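Local coordinates for protein phosphonomutase (Burkholderia cenocepacia J2315, PDB 4MG4) that belongs to the phosphoenolpyruvate phosphomutase family and folds as a TIM-type beta/alpha barrel of eight parallel strands surrounded by helices, at residues A[106-111]-A[142-147]; A[110-115]-A[153-158]. All coordinates share one frame; numbering follows the deposited sequence. Where two conformers were deposited one is given.

Contact 1 (A[106-111]-A[142-147]); sequences ETIAMS and AAARQA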
ATOM      1  N   GLU A 106      27.251  -1.016  -4.710  1.00 15.98           N
ATOM      2  CA  GLU A 106      26.513   0.244  -4.940  1.00 16.91           C
ATOM      3  C   GLU A 106      25.091   0.133  -4.367  1.00 14.80           C
ATOM      4  O   GLU A 106      24.590   1.018  -3.719  1.00 15.64           O
ATOM      5  CB  GLU A 106      26.458   0.613  -6.414  1.00 19.44           C
ATOM      6  CG  GLU A 106      25.655   1.878  -6.721  1.00 22.22           C
ATOM      7  CD  GLU A 106      25.722   2.307  -8.208  1.00 27.63           C
ATOM      8  OE1 GLU A 106      26.812   2.391  -8.776  1.00 30.37           O
ATOM      9  OE2 GLU A 106      24.661   2.589  -8.799  1.00 31.22           O
ATOM     10  N   THR A 107      24.429  -0.965  -4.610  1.00 14.50           N
ATOM     11  CA  THR A 107      23.084  -1.183  -4.079  1.00 14.01           C
ATOM     12  C   THR A 107      23.057  -1.081  -2.547  1.00 13.04           C
ATOM     13  O   THR A 107      22.214  -0.447  -1.948  1.00 12.60           O
ATOM     14  CB  THR A 107      22.524  -2.532  -4.563  1.00 13.72           C
ATOM     15  OG1 THR A 107      22.387  -2.497  -5.995  1.00 14.28           O
ATOM     16  CG2 THR A 107      21.154  -2.838  -3.940  1.00 14.00           C
ATOM     17  N   ILE A 108      23.979  -1.779  -1.879  1.00 13.75           N
ATOM     18  CA  ILE A 108      24.045  -1.721  -0.440  1.00 13.64           C
ATOM     19  C   ILE A 108      24.334  -0.300   0.030  1.00 13.54           C
ATOM     20  O   ILE A 108      23.726   0.213   0.962  1.00 13.20           O
ATOM     21  CB  ILE A 108      25.168  -2.638   0.091  1.00 14.63           C
ATOM     22  CG1 ILE A 108      24.816  -4.055  -0.263  1.00 18.27           C
ATOM     23  CG2 ILE A 108      25.553  -2.306   1.546  1.00 13.97           C
ATOM     24  CD1 ILE A 108      23.813  -4.580   0.572  1.00 16.60           C
ATOM     25  N   ALA A 109      25.267   0.361  -0.628  1.00 13.71           N
ATOM     26  CA  ALA A 109      25.595   1.730  -0.271  1.00 13.50           C
ATOM     27  C   ALA A 109      24.392   2.613  -0.425  1.00 13.00           C
ATOM     28  O   ALA A 109      24.173   3.481   0.404  1.00 13.68           O
ATOM     29  CB  ALA A 109      26.770   2.287  -1.112  1.00 13.81           C
ATOM     30  N   MET A 110      23.602   2.412  -1.470  0.50 12.98           N
ATOM     31  CA  MET A 110      22.367   3.180  -1.620  0.50 13.07           C
ATOM     32  C   MET A 110      21.334   2.876  -0.521  0.50 13.15           C
ATOM     33  O   MET A 110      20.632   3.776  -0.067  0.50 12.83           O
ATOM     34  CB  MET A 110      21.790   2.980  -3.001  0.50 13.50           C
ATOM     35  CG  MET A 110      22.809   3.442  -4.000  0.50 14.25           C
ATOM     36  SD  MET A 110      22.712   5.219  -4.245  0.50 14.76           S
ATOM     37  CE  MET A 110      23.218   6.320  -2.988  0.50 14.99           C
ATOM     38  N   SER A 111      21.258   1.618  -0.071  1.00 12.89           N
ATOM     39  CA  SER A 111      20.332   1.259   0.995  1.00 12.61           C
ATOM     40  C   SER A 111      20.686   1.988   2.268  1.00 12.43           C
ATOM     41  O   SER A 111      19.809   2.380   3.019  1.00 13.13           O
ATOM     42  CB  SER A 111      20.263  -0.259   1.211  1.00 12.89           C
ATOM     43  OG  SER A 111      21.413  -0.728   1.937  1.00 14.27           O
ATOM     44  N   ALA A 142      30.786 -10.140   0.129  1.00 11.78           N
ATOM     45  CA  ALA A 142      31.997  -9.415   0.512  1.00 12.74           C
ATOM     46  C   ALA A 142      31.991  -7.999   0.027  1.00 13.11           C
ATOM     47  O   ALA A 142      32.383  -7.087   0.761  1.00 13.18           O
ATOM     48  CB  ALA A 142      33.228 -10.160   0.016  1.00 13.68           C
ATOM     49  N   ALA A 143      31.516  -7.788  -1.196  1.00 13.33           N
ATOM     50  CA  ALA A 143      31.405  -6.406  -1.735  1.00 14.13           C
ATOM     51  C   ALA A 143      30.407  -5.560  -0.893  1.00 14.16           C
ATOM     52  O   ALA A 143      30.643  -4.369  -0.625  1.00 15.21           O
ATOM     53  CB  ALA A 143      30.982  -6.473  -3.191  1.00 15.10           C
ATOM     54  N   ALA A 144      29.310  -6.183  -0.494  1.00 13.64           N
ATOM     55  CA  ALA A 144      28.320  -5.553   0.374  1.00 12.83           C
ATOM     56  C   ALA A 144      28.946  -5.169   1.737  1.00 12.61           C
ATOM     57  O   ALA A 144      28.701  -4.097   2.268  1.00 12.84           O
ATOM     58  CB  ALA A 144      27.098  -6.492   0.565  1.00 12.57           C
ATOM     59  N   ARG A 145      29.714  -6.047   2.338  1.00 12.60           N
ATOM     60  CA  ARG A 145      30.348  -5.830   3.639  1.00 13.42           C
ATOM     61  C   ARG A 145      31.303  -4.660   3.515  1.00 14.61           C
ATOM     62  O   ARG A 145      31.337  -3.749   4.346  1.00 15.59           O
ATOM     63  CB  ARG A 145      31.115  -7.073   4.079  1.00 12.88           C
ATOM     64  CG  ARG A 145      32.030  -6.921   5.280  1.00 13.70           C
ATOM     65  CD  ARG A 145      31.253  -7.027   6.575  1.00 13.98           C
ATOM     66  NE  ARG A 145      30.360  -5.924   6.868  1.00 13.11           N
ATOM     67  CZ  ARG A 145      29.139  -6.057   7.426  1.00 12.48           C
ATOM     68  NH1 ARG A 145      28.577  -7.260   7.623  1.00 12.01           N
ATOM     69  NH2 ARG A 145      28.446  -4.967   7.734  1.00 11.49           N
ATOM     70  N   GLN A 146      32.051  -4.675   2.420  1.00 16.79           N
ATOM     71  CA  GLN A 146      33.006  -3.604   2.207  1.00 19.05           C
ATOM     72  C   GLN A 146      32.328  -2.247   2.059  1.00 18.16           C
ATOM     73  O   GLN A 146      32.819  -1.248   2.632  1.00 18.80           O
ATOM     74  CB  GLN A 146      33.956  -3.965   1.056  1.00 22.49           C
ATOM     75  CG  GLN A 146      34.917  -2.857   0.712  1.00 27.92           C
ATOM     76  CD  GLN A 146      35.830  -3.274  -0.423  1.00 31.37           C
ATOM     77  OE1 GLN A 146      35.376  -3.532  -1.560  1.00 34.19           O
ATOM     78  NE2 GLN A 146      37.103  -3.385  -0.125  1.00 34.96           N
ATOM     79  N   ALA A 147      31.212  -2.186   1.326  1.00 16.72           N
ATOM     80  CA  ALA A 147      30.458  -0.994   1.169  1.00 16.35           C
ATOM     81  C   ALA A 147      29.939  -0.484   2.520  1.00 16.35           C
ATOM     82  O   ALA A 147      30.008   0.697   2.835  1.00 15.48           O
ATOM     83  CB  ALA A 147      29.309  -1.209   0.195  1.00 17.45           C
TER
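The turn about the CA-CB bond of Ile108, chi1 -64°, sets CG1 beside the backbone N and facing Ala144, and puts CG2 anti to that nitrogen and facing Ala147. Chi2 at -76° turns CD1 away from the partner helix, leaving CG1 to make the closest touch. Ile108 CG1 meets Ala144 CB at 3.4 Å, closer than ordinary carbon-carbon contact, whereas Ile108 CD1 forms only the edge of the contact with the same methyl, at 3.8 Å. The other branch bridges one turn of the partner helix: Ile108 CG2 sits 3.7 Å from the carbonyl O of Ala144 and 4.1 Å from Ala147 CB. One branched side chain is thus fitted against two small ones, and the contact is apolar. Ala147 CB also faces the backbone of the other helix, lying 4.4 Å from Ala109 N. Alanines at these positions let the backbones come close, with Ile108 CA and Ala144 CA 5.8 Å apart. The local axes approach to 8.4 Å and run in broadly the same direction, at a signed crossing angle of -38°. Within helix 101-113, Ser111 OG donates to Ile108 O at 2.7 Å, in the carbonyl plane and on a lone pair, so the hydroxyl is tied back to the turn that carries the isoleucine. The interface joins two consecutive helices of the barrel's outer layer, 101-113 and 134-150, which are linked in sequence through strand 118-122. That strand also supplies part of the floor: Ile108 packs on Cys119, and Ala144 on Leu121. Ala144 further touches Ile157 of the next strand, 156-160, while Ala143 and Ala147 extend the helix pairing to Ala105, one turn earlier in helix 101-113.

Contact 2 (A[110-115]-A[153-158]); sequences MSIRAG and VDYFIN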
ATOM      1  N   MET A 110      23.602   2.412  -1.470  0.50 12.98           N
ATOM      2  CA  MET A 110      22.367   3.180  -1.620  0.50 13.07           C
ATOM      3  C   MET A 110      21.334   2.876  -0.521  0.50 13.15           C
ATOM      4  O   MET A 110      20.632   3.776  -0.067  0.50 12.83           O
ATOM      5  CB  MET A 110      21.790   2.980  -3.001  0.50 13.50           C
ATOM      6  CG  MET A 110      22.809   3.442  -4.000  0.50 14.25           C
ATOM      7  SD  MET A 110      22.712   5.219  -4.245  0.50 14.76           S
ATOM      8  CE  MET A 110      23.218   6.320  -2.988  0.50 14.99           C
ATOM      9  N   SER A 111      21.258   1.618  -0.071  1.00 12.89           N
ATOM     10  CA  SER A 111      20.332   1.259   0.995  1.00 12.61           C
ATOM     11  C   SER A 111      20.686   1.988   2.268  1.00 12.43           C
ATOM     12  O   SER A 111      19.809   2.380   3.019  1.00 13.13           O
ATOM     13  CB  SER A 111      20.263  -0.259   1.211  1.00 12.89           C
ATOM     14  OG  SER A 111      21.413  -0.728   1.937  1.00 14.27           O
ATOM     15  N   ILE A 112      21.978   2.180   2.516  1.00 12.78           N
ATOM     16  CA  ILE A 112      22.481   2.858   3.703  1.00 13.33           C
ATOM     17  C   ILE A 112      22.134   4.349   3.627  1.00 13.57           C
ATOM     18  O   ILE A 112      21.649   4.949   4.610  1.00 14.02           O
ATOM     19  CB  ILE A 112      24.003   2.620   3.849  1.00 13.99           C
ATOM     20  CG1 ILE A 112      24.241   1.144   4.275  1.00 14.35           C
ATOM     21  CG2 ILE A 112      24.570   3.541   4.879  1.00 14.14           C
ATOM     22  CD1 ILE A 112      25.648   0.651   4.140  1.00 14.49           C
ATOM     23  N   ARG A 113      22.362   4.923   2.441  1.00 15.35           N
ATOM     24  CA  ARG A 113      21.985   6.325   2.167  1.00 15.81           C
ATOM     25  C   ARG A 113      20.476   6.558   2.365  1.00 15.34           C
ATOM     26  O   ARG A 113      20.075   7.630   2.883  1.00 16.57           O
ATOM     27  CB  ARG A 113      22.440   6.751   0.769  1.00 16.37           C
ATOM     28  CG  ARG A 113      23.935   6.759   0.717  1.00 18.13           C
ATOM     29  CD  ARG A 113      24.426   6.811  -0.708  1.00 19.29           C
ATOM     30  NE  ARG A 113      25.864   6.661  -0.778  1.00 19.06           N
ATOM     31  CZ  ARG A 113      26.541   5.960  -1.665  1.00 19.64           C
ATOM     32  NH1 ARG A 113      25.980   5.341  -2.698  1.00 20.63           N
ATOM     33  NH2 ARG A 113      27.870   5.912  -1.519  1.00 22.61           N
ATOM     34  N   ALA A 114      19.663   5.552   2.029  1.00 14.19           N
ATOM     35  CA  ALA A 114      18.206   5.557   2.218  1.00 14.06           C
ATOM     36  C   ALA A 114      17.766   5.351   3.684  1.00 13.83           C
ATOM     37  O   ALA A 114      16.627   5.618   4.015  1.00 15.26           O
ATOM     38  CB  ALA A 114      17.575   4.504   1.305  1.00 14.48           C
ATOM     39  N   GLY A 115      18.687   4.940   4.549  1.00 13.44           N
ATOM     40  CA  GLY A 115      18.513   4.856   5.978  1.00 13.44           C
ATOM     41  C   GLY A 115      18.248   3.468   6.527  1.00 13.08           C
ATOM     42  O   GLY A 115      17.903   3.334   7.729  1.00 13.94           O
ATOM     43  N   VAL A 153      29.140   2.292   9.077  1.00 20.26           N
ATOM     44  CA  VAL A 153      27.885   2.028   9.744  1.00 19.80           C
ATOM     45  C   VAL A 153      27.808   0.597  10.304  1.00 19.65           C
ATOM     46  O   VAL A 153      28.434  -0.316   9.758  1.00 19.75           O
ATOM     47  CB  VAL A 153      26.674   2.254   8.820  1.00 20.09           C
ATOM     48  CG1 VAL A 153      26.490   3.736   8.486  1.00 20.67           C
ATOM     49  CG2 VAL A 153      26.750   1.426   7.565  1.00 20.41           C
ATOM     50  N   ASP A 154      27.002   0.445  11.347  1.00 17.40           N
ATOM     51  CA  ASP A 154      26.672  -0.876  11.970  1.00 16.92           C
ATOM     52  C   ASP A 154      25.479  -1.416  11.167  1.00 15.08           C
ATOM     53  O   ASP A 154      24.346  -0.924  11.281  1.00 16.00           O
ATOM     54  CB  ASP A 154      26.313  -0.650  13.420  1.00 17.40           C
ATOM     55  CG  ASP A 154      26.240  -1.908  14.237  1.00 20.22           C
ATOM     56  OD1 ASP A 154      26.147  -2.992  13.662  1.00 18.20           O
ATOM     57  OD2 ASP A 154      26.266  -1.774  15.499  1.00 19.43           O
ATOM     58  N   TYR A 155      25.769  -2.377  10.296  1.00 13.09           N
ATOM     59  CA  TYR A 155      24.824  -2.798   9.245  1.00 11.66           C
ATOM     60  C   TYR A 155      24.802  -4.304   9.155  1.00 11.54           C
ATOM     61  O   TYR A 155      25.862  -4.947   9.088  1.00 12.20           O
ATOM     62  CB  TYR A 155      25.270  -2.242   7.904  1.00 12.13           C
ATOM     63  CG  TYR A 155      24.348  -2.470   6.716  1.00 11.11           C
ATOM     64  CD1 TYR A 155      23.357  -1.568   6.382  1.00 11.29           C
ATOM     65  CD2 TYR A 155      24.481  -3.577   5.907  1.00 11.39           C
ATOM     66  CE1 TYR A 155      22.546  -1.767   5.243  1.00 11.12           C
ATOM     67  CE2 TYR A 155      23.714  -3.761   4.762  1.00 11.21           C
ATOM     68  CZ  TYR A 155      22.727  -2.854   4.439  1.00 11.07           C
ATOM     69  OH  TYR A 155      21.930  -2.992   3.312  1.00 11.09           O
ATOM     70  N   PHE A 156      23.602  -4.861   9.197  1.00 10.28           N
ATOM     71  CA  PHE A 156      23.416  -6.312   9.319  1.00  9.99           C
ATOM     72  C   PHE A 156      23.096  -6.918   7.939  1.00  9.72           C
ATOM     73  O   PHE A 156      21.990  -6.721   7.361  1.00 10.26           O
ATOM     74  CB  PHE A 156      22.329  -6.581  10.342  1.00  9.86           C
ATOM     75  CG  PHE A 156      22.247  -8.005  10.814  1.00  9.67           C
ATOM     76  CD1 PHE A 156      21.676  -8.998  10.002  1.00 10.01           C
ATOM     77  CD2 PHE A 156      22.695  -8.348  12.060  1.00  9.76           C
ATOM     78  CE1 PHE A 156      21.603 -10.325  10.430  1.00 10.09           C
ATOM     79  CE2 PHE A 156      22.628  -9.691  12.479  1.00 10.09           C
ATOM     80  CZ  PHE A 156      22.101 -10.659  11.666  1.00  9.76           C
ATOM     81  N   ILE A 157      24.028  -7.719   7.432  1.00  9.27           N
ATOM     82  CA  ILE A 157      23.840  -8.456   6.170  1.00  9.30           C
ATOM     83  C   ILE A 157      23.315  -9.833   6.487  1.00  8.88           C
ATOM     84  O   ILE A 157      24.027 -10.669   7.024  1.00  8.49           O
ATOM     85  CB  ILE A 157      25.152  -8.533   5.324  1.00  9.99           C
ATOM     86  CG1 ILE A 157      25.609  -7.101   4.962  1.00 10.17           C
ATOM     87  CG2 ILE A 157      24.926  -9.339   4.063  1.00 10.29           C
ATOM     88  CD1 ILE A 157      26.994  -7.068   4.324  1.00 11.04           C
ATOM     89  N   ASN A 158      22.043 -10.035   6.186  1.00  8.73           N
ATOM     90  CA  ASN A 158      21.378 -11.326   6.404  1.00  8.35           C
ATOM     91  C   ASN A 158      21.465 -12.051   5.055  1.00  8.62           C
ATOM     92  O   ASN A 158      20.790 -11.699   4.121  1.00  8.65           O
ATOM     93  CB  ASN A 158      19.933 -11.099   6.828  1.00  8.46           C
ATOM     94  CG  ASN A 158      19.266 -12.330   7.414  1.00  8.66           C
ATOM     95  OD1 ASN A 158      19.892 -13.136   8.100  1.00  9.29           O
ATOM     96  ND2 ASN A 158      17.948 -12.415   7.233  1.00  8.35           N
TER
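In the TIM-barrel fold this contact joins the C-terminal end of outer helix 101-113 to the segment entering strand 156-160; a Schellman motif at Gly115, with positive phi, closes the helix. Tyr155 OH donates to Ser111 OG at 2.7 Å. Ser111 OG, placed between its backbone N and carbonyl carbon (chi1 77°), accepts the tyrosine proton, which leaves its own for the bond back into the helix. The tyrosine ring extends toward the helix because its CG is anti to the backbone N, chi1 -175°. Ile112 lies against the ring: its CG1 is 3.5 Å from Tyr155 CE1, near the rim, and the CD1 methyl stands over one face as a CH-pi contact, 4.2 Å from the ring centroid and 22° off the normal. Ala148 of helix 134-150 packs on both Ile112 and Tyr155, and Val153 packs against Ile112 while also touching Asn12 of helix 11-20. Ile112 CG2 faces both Val153 methyls, 4.1 Å from CG1 and from CG2, and Ile112 CD1 meets Val153 CG2 at 3.7 Å.

In the fold
Contacts 1 and 2 share helix 101-113 and have centres about 8 Å apart, forming one continuous patch in the outer layer of the barrel. Their partner segments follow each other in the chain, since helix 134-150 leads into strand 156-160. The two contacts touch directly where Ile108 CD1 of contact 1 packs 3.7 Å from Tyr155 OH of contact 2. On the partner side, Arg145 NH2 probably hydrogen-bonds Tyr155 O at 2.9 Å, and Ile157 CD1 lies 3.5 Å from Arg145 N. Arg145 also forms salt bridges with Asp193 and Asp149. Farther along the strand, Asn158 ND2 bonds the side-chain oxygens of Asn120 and Asn218 on other barrel strands.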